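Blr6230 protein (Bradyrhizobium diazoefficiens USDA 110, PDB 5NGG) probably hydrolyses the amide bond of beta-lactam antibiotics as a zinc-dependent metallo-beta-lactamase of subclass B3. Local coordinates at residues Y58-S63 with I67-A72; L198-G203 with T274-D279. All coordinates share one frame; numbering follows the deposited sequence. Where two conformers were deposited one is given.

Interaction 1. Residues Y58-S63 with I67-A72; sequences YVIKTS and ILMDTA
Strands 58-62 and 65-69 run antiparallel as a beta hairpin; the axes of these short segments approach to 4.8 Å, with Y58-M69 and I60-I67 as hydrogen-bonded pairs and V59-L68 as the non-hydrogen-bonded pair between them. M69 N bonds to Y58 O at 2.8 Å, and the return bond from Y58 N to M69 O is longer, at 3.1 Å. Beta-branched I60 and I67 suit extended backbone and pack CB to CB at 4.0 Å. T62 CG2 crosses the end of I67 at about a right angle, 3.9 Å from its CD1, while T62 OG1 turns to G65 O in the tight connection. On the same face M69 brings CG to 4.0 Å from Y58 CD1, then bends at chi2 and chi3 (67° and 68°), which carries its end away from the ring; CE lies 4.5 Å from I60 CD1. The Y58 hydroxyl bonds to G240 O and Y246. L68 lies on the other face, its CD1 touching Y58 O and its side chain packing on I113 of helix 110-117. Strand 94-98 flanks 65-69, and strand 167-173 packs against I60, T62 and I67, joining the two sheets of the alpha-beta/beta-alpha fold.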
ATOM      1  N   TYR A  58       4.547  -6.064  -3.956  1.00  5.91           N
ATOM      2  CA  TYR A  58       5.975  -6.335  -3.877  1.00  6.12           C
ATOM      3  C   TYR A  58       6.233  -7.675  -3.206  1.00  6.22           C
ATOM      4  O   TYR A  58       5.502  -8.113  -2.330  1.00  6.99           O
ATOM      5  CB  TYR A  58       6.720  -5.253  -3.089  1.00  6.36           C
ATOM      6  CG  TYR A  58       6.372  -3.847  -3.484  1.00  6.20           C
ATOM      7  CD1 TYR A  58       5.253  -3.218  -2.952  1.00  6.41           C
ATOM      8  CD2 TYR A  58       7.153  -3.123  -4.382  1.00  6.41           C
ATOM      9  CE1 TYR A  58       4.904  -1.924  -3.316  1.00  6.60           C
ATOM     10  CE2 TYR A  58       6.827  -1.819  -4.730  1.00  6.17           C
ATOM     11  CZ  TYR A  58       5.701  -1.230  -4.194  1.00  6.41           C
ATOM     12  OH  TYR A  58       5.386   0.065  -4.558  1.00  6.85           O
ATOM     13  N   VAL A  59       7.317  -8.317  -3.655  0.70  7.09           N
ATOM     14  CA  VAL A  59       7.966  -9.443  -2.951  0.70  7.46           C
ATOM     15  C   VAL A  59       9.260  -8.934  -2.333  0.70  7.18           C
ATOM     16  O   VAL A  59      10.053  -8.222  -2.974  0.70  7.19           O
ATOM     17  CB  VAL A  59       8.288 -10.618  -3.904  0.70  8.05           C
ATOM     18  CG1 VAL A  59       9.148 -11.685  -3.223  0.70  8.58           C
ATOM     19  CG2 VAL A  59       7.005 -11.258  -4.388  0.70  8.39           C
ATOM     20  N   ILE A  60       9.468  -9.285  -1.076  1.00  7.65           N
ATOM     21  CA  ILE A  60      10.718  -8.993  -0.393  1.00  8.13           C
ATOM     22  C   ILE A  60      11.383 -10.346  -0.128  1.00  8.90           C
ATOM     23  O   ILE A  60      10.815 -11.201   0.550  1.00  9.33           O
ATOM     24  CB  ILE A  60      10.477  -8.209   0.909  1.00  9.46           C
ATOM     25  CG1 ILE A  60       9.726  -6.888   0.655  1.00  9.09           C
ATOM     26  CG2 ILE A  60      11.810  -7.928   1.574  1.00 10.53           C
ATOM     27  CD1 ILE A  60       9.109  -6.288   1.893  1.00 12.64           C
ATOM     28  N   LYS A  61      12.559 -10.549  -0.714  1.00  8.91           N
ATOM     29  CA  LYS A  61      13.252 -11.819  -0.594  1.00  9.83           C
ATOM     30  C   LYS A  61      14.115 -11.830   0.659  1.00 10.60           C
ATOM     31  O   LYS A  61      14.997 -10.991   0.802  1.00 12.73           O
ATOM     32  CB  LYS A  61      14.100 -12.049  -1.836  1.00 10.82           C
ATOM     33  CG  LYS A  61      14.771 -13.409  -1.881  1.00 13.99           C
ATOM     34  CD  LYS A  61      15.629 -13.569  -3.125  1.00 17.63           C
ATOM     35  CE  LYS A  61      16.173 -14.977  -3.281  1.00 21.74           C
ATOM     36  NZ  LYS A  61      16.935 -15.150  -4.551  0.80 24.39           N
ATOM     37  N   THR A  62      13.862 -12.789   1.546  1.00 11.69           N
ATOM     38  CA  THR A  62      14.643 -12.943   2.761  1.00 12.34           C
ATOM     39  C   THR A  62      15.346 -14.300   2.752  1.00 12.84           C
ATOM     40  O   THR A  62      15.029 -15.208   1.980  1.00 14.88           O
ATOM     41  CB  THR A  62      13.791 -12.820   4.057  1.00 12.43           C
ATOM     42  OG1 THR A  62      13.252 -14.101   4.406  1.00 12.75           O
ATOM     43  CG2 THR A  62      12.690 -11.757   3.910  1.00 12.41           C
ATOM     44  N   SER A  63      16.259 -14.451   3.698  1.00 13.73           N
ATOM     45  CA  SER A  63      16.960 -15.701   3.894  1.00 15.63           C
ATOM     46  C   SER A  63      16.043 -16.842   4.369  1.00 16.06           C
ATOM     47  O   SER A  63      16.483 -17.981   4.376  1.00 18.05           O
ATOM     48  CB  SER A  63      18.076 -15.497   4.921  1.00 16.36           C
ATOM     49  OG  SER A  63      17.514 -15.036   6.133  1.00 17.34           O
ATOM     50  N   ILE A  67       8.410 -12.289   1.877  1.00  8.61           N
ATOM     51  CA  ILE A  67       7.371 -11.427   2.427  1.00  8.28           C
ATOM     52  C   ILE A  67       6.600 -10.854   1.236  1.00  7.52           C
ATOM     53  O   ILE A  67       7.218 -10.312   0.312  1.00  8.69           O
ATOM     54  CB  ILE A  67       7.951 -10.268   3.271  1.00  8.57           C
ATOM     55  CG1 ILE A  67       8.818 -10.820   4.409  1.00 10.64           C
ATOM     56  CG2 ILE A  67       6.819  -9.353   3.768  1.00  9.67           C
ATOM     57  CD1 ILE A  67       9.569  -9.742   5.165  1.00 12.28           C
ATOM     58  N   LEU A  68       5.277 -10.984   1.269  1.00  7.08           N
ATOM     59  CA  LEU A  68       4.421 -10.363   0.259  1.00  6.68           C
ATOM     60  C   LEU A  68       3.851  -9.089   0.820  1.00  6.29           C
ATOM     61  O   LEU A  68       3.218  -9.103   1.886  1.00  8.10           O
ATOM     62  CB  LEU A  68       3.276 -11.310  -0.085  1.00  7.63           C
ATOM     63  CG  LEU A  68       2.297 -10.820  -1.142  1.00  8.22           C
ATOM     64  CD1 LEU A  68       2.931 -10.644  -2.501  1.00  9.56           C
ATOM     65  CD2 LEU A  68       1.150 -11.792  -1.247  1.00  9.39           C
ATOM     66  N   MET A  69       4.096  -7.966   0.133  1.00  6.41           N
ATOM     67  CA  MET A  69       3.556  -6.645   0.507  1.00  6.16           C
ATOM     68  C   MET A  69       2.354  -6.369  -0.379  1.00  6.10           C
ATOM     69  O   MET A  69       2.508  -6.061  -1.562  1.00  6.60           O
ATOM     70  CB  MET A  69       4.613  -5.560   0.332  1.00  7.17           C
ATOM     71  CG  MET A  69       4.136  -4.170   0.733  1.00  8.85           C
ATOM     72  SD  MET A  69       3.790  -3.920   2.489  0.90  8.94           S
ATOM     73  CE  MET A  69       5.440  -4.038   3.163  0.90  8.55           C
ATOM     74  N   ASP A  70       1.167  -6.523   0.215  1.00  6.17           N
ATOM     75  CA  ASP A  70      -0.141  -6.288  -0.406  1.00  5.93           C
ATOM     76  C   ASP A  70      -0.477  -7.331  -1.480  1.00  6.21           C
ATOM     77  O   ASP A  70       0.303  -8.225  -1.802  1.00  6.50           O
ATOM     78  CB  ASP A  70      -0.285  -4.833  -0.910  1.00  7.39           C
ATOM     79  CG  ASP A  70      -0.378  -3.829   0.217  0.90  8.39           C
ATOM     80  OD1 ASP A  70      -0.973  -4.124   1.284  0.90  8.44           O
ATOM     81  OD2 ASP A  70       0.124  -2.694   0.001  0.90  9.67           O
ATOM     82  N   THR A  71      -1.722  -7.225  -1.953  1.00  6.37           N
ATOM     83  CA  THR A  71      -2.159  -7.918  -3.168  1.00  6.83           C
ATOM     84  C   THR A  71      -2.899  -6.880  -4.045  1.00  6.40           C
ATOM     85  O   THR A  71      -2.626  -5.686  -3.932  1.00  7.23           O
ATOM     86  CB  THR A  71      -3.015  -9.162  -2.838  1.00  7.25           C
ATOM     87  OG1 THR A  71      -4.150  -8.783  -2.040  1.00  8.23           O
ATOM     88  CG2 THR A  71      -2.188 -10.227  -2.146  1.00  8.22           C
ATOM     89  N   ALA A  72      -3.770  -7.314  -4.955  1.00  6.78           N
ATOM     90  CA  ALA A  72      -4.449  -6.390  -5.858  1.00  6.97           C
ATOM     91  C   ALA A  72      -5.952  -6.645  -5.784  1.00  6.76           C
ATOM     92  O   ALA A  72      -6.437  -7.162  -4.772  1.00  8.30           O
ATOM     93  CB  ALA A  72      -3.860  -6.493  -7.269  1.00  7.72           C
TER

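Interaction 2. Residues L198-G203 with T274-D279; sequences LFFCSG and TSLSED. With ACT (acetate ion), chain F.
A single water ties G203 to L276 where the two backbones have no direct hydrogen bond: it donates to G203 O at 2.8 Å and to L276 O at 2.9 Å. The water thus links the loop to the flank of helix 268-291 through two carbonyl oxygens, neither of which could donate to the other. Beside the bridge the contact is apolar. With its CG anti to the carbonyl carbon (chi1 -70°), L276 reaches toward the loop and parts its two methyls. CD1 lies 3.9 Å from G203 CA and equally far from F200 CE2, meeting the ring obliquely, while CD2 comes to 3.8 Å from G203 O. A branched side chain thus serves ring and backbone at once, and with no side chain on G203, CD1 can settle directly against its CA. F200 comes from the opposite direction, and S202 N sits 3.6 Å above one face of its ring, offset toward the rim. Y272, on the same helix as L276, also touches F200.

S202 OG instead donates to the acetate oxygen ACT O at 2.7 Å and accepts T204 N; T204 OG1 holds the acetate as well. C201 is anchored to C181 by a disulfide, and its carbonyl accepts ND1 of the zinc ligand H101. The chemistry implies a division of labour: hydrocarbon and a shared water fasten the loop to the C-terminal helix, while hydroxyls bind a carboxylate, here an acetate ion probably from the crystallisation liquor, beside residues of the zinc site such as H177, which S202 touches.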
ATOM      1  N   LEU A 198      10.506   3.426   2.422  1.00  7.98           N
ATOM      2  CA  LEU A 198       9.172   3.448   3.019  1.00  7.93           C
ATOM      3  C   LEU A 198       8.172   2.954   2.018  1.00  7.70           C
ATOM      4  O   LEU A 198       7.978   3.569   0.967  1.00  8.19           O
ATOM      5  CB  LEU A 198       8.776   4.839   3.506  1.00  9.01           C
ATOM      6  CG  LEU A 198       7.530   4.891   4.401  1.00  8.73           C
ATOM      7  CD1 LEU A 198       7.822   4.288   5.760  1.00  9.59           C
ATOM      8  CD2 LEU A 198       6.989   6.299   4.518  1.00 10.46           C
ATOM      9  N   PHE A 199       7.450   1.878   2.379  1.00  7.34           N
ATOM     10  CA  PHE A 199       6.219   1.509   1.682  1.00  7.14           C
ATOM     11  C   PHE A 199       5.124   2.387   2.315  1.00  7.38           C
ATOM     12  O   PHE A 199       4.527   2.029   3.334  1.00  8.37           O
ATOM     13  CB  PHE A 199       5.914   0.030   1.879  1.00  7.91           C
ATOM     14  CG  PHE A 199       6.961  -0.903   1.326  1.00  7.60           C
ATOM     15  CD1 PHE A 199       8.049  -1.326   2.098  1.00  8.57           C
ATOM     16  CD2 PHE A 199       6.842  -1.418   0.045  1.00  7.93           C
ATOM     17  CE1 PHE A 199       8.970  -2.227   1.587  1.00  8.96           C
ATOM     18  CE2 PHE A 199       7.769  -2.292  -0.470  1.00  8.53           C
ATOM     19  CZ  PHE A 199       8.838  -2.688   0.305  1.00  8.67           C
ATOM     20  N   PHE A 200       4.917   3.567   1.733  1.00  8.21           N
ATOM     21  CA  PHE A 200       3.934   4.521   2.232  1.00  8.81           C
ATOM     22  C   PHE A 200       2.543   3.936   1.986  1.00  9.19           C
ATOM     23  O   PHE A 200       2.295   3.337   0.950  1.00 13.02           O
ATOM     24  CB  PHE A 200       4.138   5.862   1.521  1.00  9.85           C
ATOM     25  CG  PHE A 200       3.149   6.922   1.939  1.00 10.61           C
ATOM     26  CD1 PHE A 200       3.118   7.363   3.246  1.00 11.83           C
ATOM     27  CD2 PHE A 200       2.243   7.479   1.019  1.00 11.61           C
ATOM     28  CE1 PHE A 200       2.222   8.338   3.655  1.00 13.14           C
ATOM     29  CE2 PHE A 200       1.318   8.428   1.431  1.00 13.08           C
ATOM     30  CZ  PHE A 200       1.311   8.871   2.743  1.00 14.44           C
ATOM     31  N   CYS A 201       1.635   4.120   2.939  1.00  8.76           N
ATOM     32  CA  CYS A 201       0.370   3.403   2.868  1.00  8.79           C
ATOM     33  C   CYS A 201      -0.687   3.967   1.975  1.00  9.68           C
ATOM     34  O   CYS A 201      -1.637   3.239   1.700  1.00 12.37           O
ATOM     35  CB  CYS A 201      -0.197   3.201   4.279  1.00 10.40           C
ATOM     36  SG  CYS A 201      -0.941   4.648   5.005  1.00 11.38           S
ATOM     37  N   SER A 202      -0.562   5.234   1.601  1.00 10.78           N
ATOM     38  CA  SER A 202      -1.554   6.082   0.859  1.00 10.55           C
ATOM     39  C   SER A 202      -2.018   7.218   1.735  1.00 10.08           C
ATOM     40  O   SER A 202      -2.383   6.983   2.884  1.00 12.57           O
ATOM     41  CB  SER A 202      -2.832   5.402   0.369  1.00 12.15           C
ATOM     42  OG  SER A 202      -3.659   6.414  -0.196  1.00 14.82           O
ATOM     43  N   GLY A 203      -2.096   8.411   1.143  1.00 10.37           N
ATOM     44  CA  GLY A 203      -2.696   9.573   1.798  1.00  9.57           C
ATOM     45  C   GLY A 203      -3.716  10.313   0.943  1.00  9.17           C
ATOM     46  O   GLY A 203      -3.961  11.499   1.184  1.00 10.31           O
ATOM     47  N   THR A 274       3.390  17.068   0.374  1.00 12.72           N
ATOM     48  CA  THR A 274       2.924  18.425   0.121  1.00 14.69           C
ATOM     49  C   THR A 274       1.803  18.409  -0.928  1.00 14.00           C
ATOM     50  O   THR A 274       0.761  19.057  -0.747  1.00 14.83           O
ATOM     51  CB  THR A 274       4.098  19.314  -0.337  1.00 16.08           C
ATOM     52  OG1 THR A 274       5.116  19.316   0.667  1.00 18.46           O
ATOM     53  CG2 THR A 274       3.671  20.757  -0.601  1.00 18.38           C
ATOM     54  N   SER A 275       1.982  17.678  -2.019  1.00 13.57           N
ATOM     55  CA  SER A 275       0.920  17.574  -3.030  1.00 13.67           C
ATOM     56  C   SER A 275      -0.348  16.953  -2.430  1.00 12.39           C
ATOM     57  O   SER A 275      -1.454  17.403  -2.739  1.00 12.94           O
ATOM     58  CB  SER A 275       1.372  16.739  -4.217  1.00 16.52           C
ATOM     59  OG  SER A 275       2.501  17.290  -4.842  1.00 20.89           O
ATOM     60  N   LEU A 276      -0.199  15.929  -1.592  1.00 11.85           N
ATOM     61  CA  LEU A 276      -1.351  15.346  -0.910  1.00 11.89           C
ATOM     62  C   LEU A 276      -2.077  16.300   0.019  1.00 12.50           C
ATOM     63  O   LEU A 276      -3.316  16.313   0.066  1.00 11.99           O
ATOM     64  CB  LEU A 276      -0.932  14.122  -0.087  1.00 12.41           C
ATOM     65  CG  LEU A 276      -0.522  12.875  -0.838  1.00 13.92           C
ATOM     66  CD1 LEU A 276      -0.041  11.848   0.167  1.00 15.37           C
ATOM     67  CD2 LEU A 276      -1.670  12.316  -1.671  1.00 14.82           C
ATOM     68  N   SER A 277      -1.325  17.091   0.772  1.00 12.32           N
ATOM     69  CA  SER A 277      -1.919  18.042   1.707  0.70 14.29           C
ATOM     70  C   SER A 277      -2.715  19.123   0.960  1.00 13.64           C
ATOM     71  O   SER A 277      -3.815  19.546   1.376  1.00 14.82           O
ATOM     72  CB  SER A 277      -0.814  18.662   2.561  0.70 14.76           C
ATOM     73  OG  SER A 277      -1.357  19.501   3.556  0.70 15.31           O
ATOM     74  N   GLU A 278      -2.169  19.562  -0.167  1.00 13.83           N
ATOM     75  CA  GLU A 278      -2.844  20.560  -0.974  1.00 15.45           C
ATOM     76  C   GLU A 278      -4.141  19.999  -1.570  1.00 13.90           C
ATOM     77  O   GLU A 278      -5.179  20.650  -1.547  1.00 15.39           O
ATOM     78  CB  GLU A 278      -1.890  21.087  -2.038  1.00 17.80           C
ATOM     79  CG  GLU A 278      -0.774  21.933  -1.413  1.00 21.18           C
ATOM     80  CD  GLU A 278       0.402  22.231  -2.326  1.00 27.08           C
ATOM     81  OE1 GLU A 278       0.486  21.684  -3.446  1.00 32.61           O
ATOM     82  OE2 GLU A 278       1.273  23.016  -1.899  1.00 30.36           O
ATOM     83  N   ASP A 279      -4.102  18.759  -2.045  1.00 13.68           N
ATOM     84  CA  ASP A 279      -5.323  18.153  -2.549  1.00 12.91           C
ATOM     85  C   ASP A 279      -6.324  17.910  -1.410  1.00 12.58           C
ATOM     86  O   ASP A 279      -7.536  18.057  -1.617  1.00 12.97           O
ATOM     87  CB  ASP A 279      -5.075  16.852  -3.313  1.00 14.76           C
ATOM     88  CG  ASP A 279      -6.321  16.402  -4.069  1.00 16.78           C
ATOM     89  OD1 ASP A 279      -6.809  17.156  -4.952  1.00 19.69           O
ATOM     90  OD2 ASP A 279      -6.860  15.322  -3.756  1.00 17.71           O
TER
HETATM   91  C   ACT F 304      -5.367   4.766  -2.857  1.00 11.87           C
HETATM   92  O   ACT F 304      -4.795   5.820  -2.543  1.00 13.56           O
HETATM   93  OXT ACT F 304      -5.009   3.658  -2.376  1.00  8.98           O
HETATM   94  CH3 ACT F 304      -6.484   4.869  -3.850  1.00 16.36           C
HETATM   95  O   HOH W   1      -4.928  13.966   0.208  1.00 12.61           O

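Interaction 1 lies in one sheet and interaction 2 runs from the end of a strand of the other, their centres 22 Å apart. F199 joins them: its ring meets that of Y58 edge-to-face, with Y58 CD1 3.7 Å from F199 CE2, and it also packs against M69, where CE is 3.9 Å from F199 CD1, and against I60. The same aromatic thus seats the hairpin against strand 193-199 just before the loop 200-203, where S202 holds the acetate ion. Neither contact touches a metal directly: the Y58 side chain is about 11 Å from a bound zinc ion and G203 about 9 Å from one, though G203 lies about 4 Å from the side chain of the zinc ligand H177.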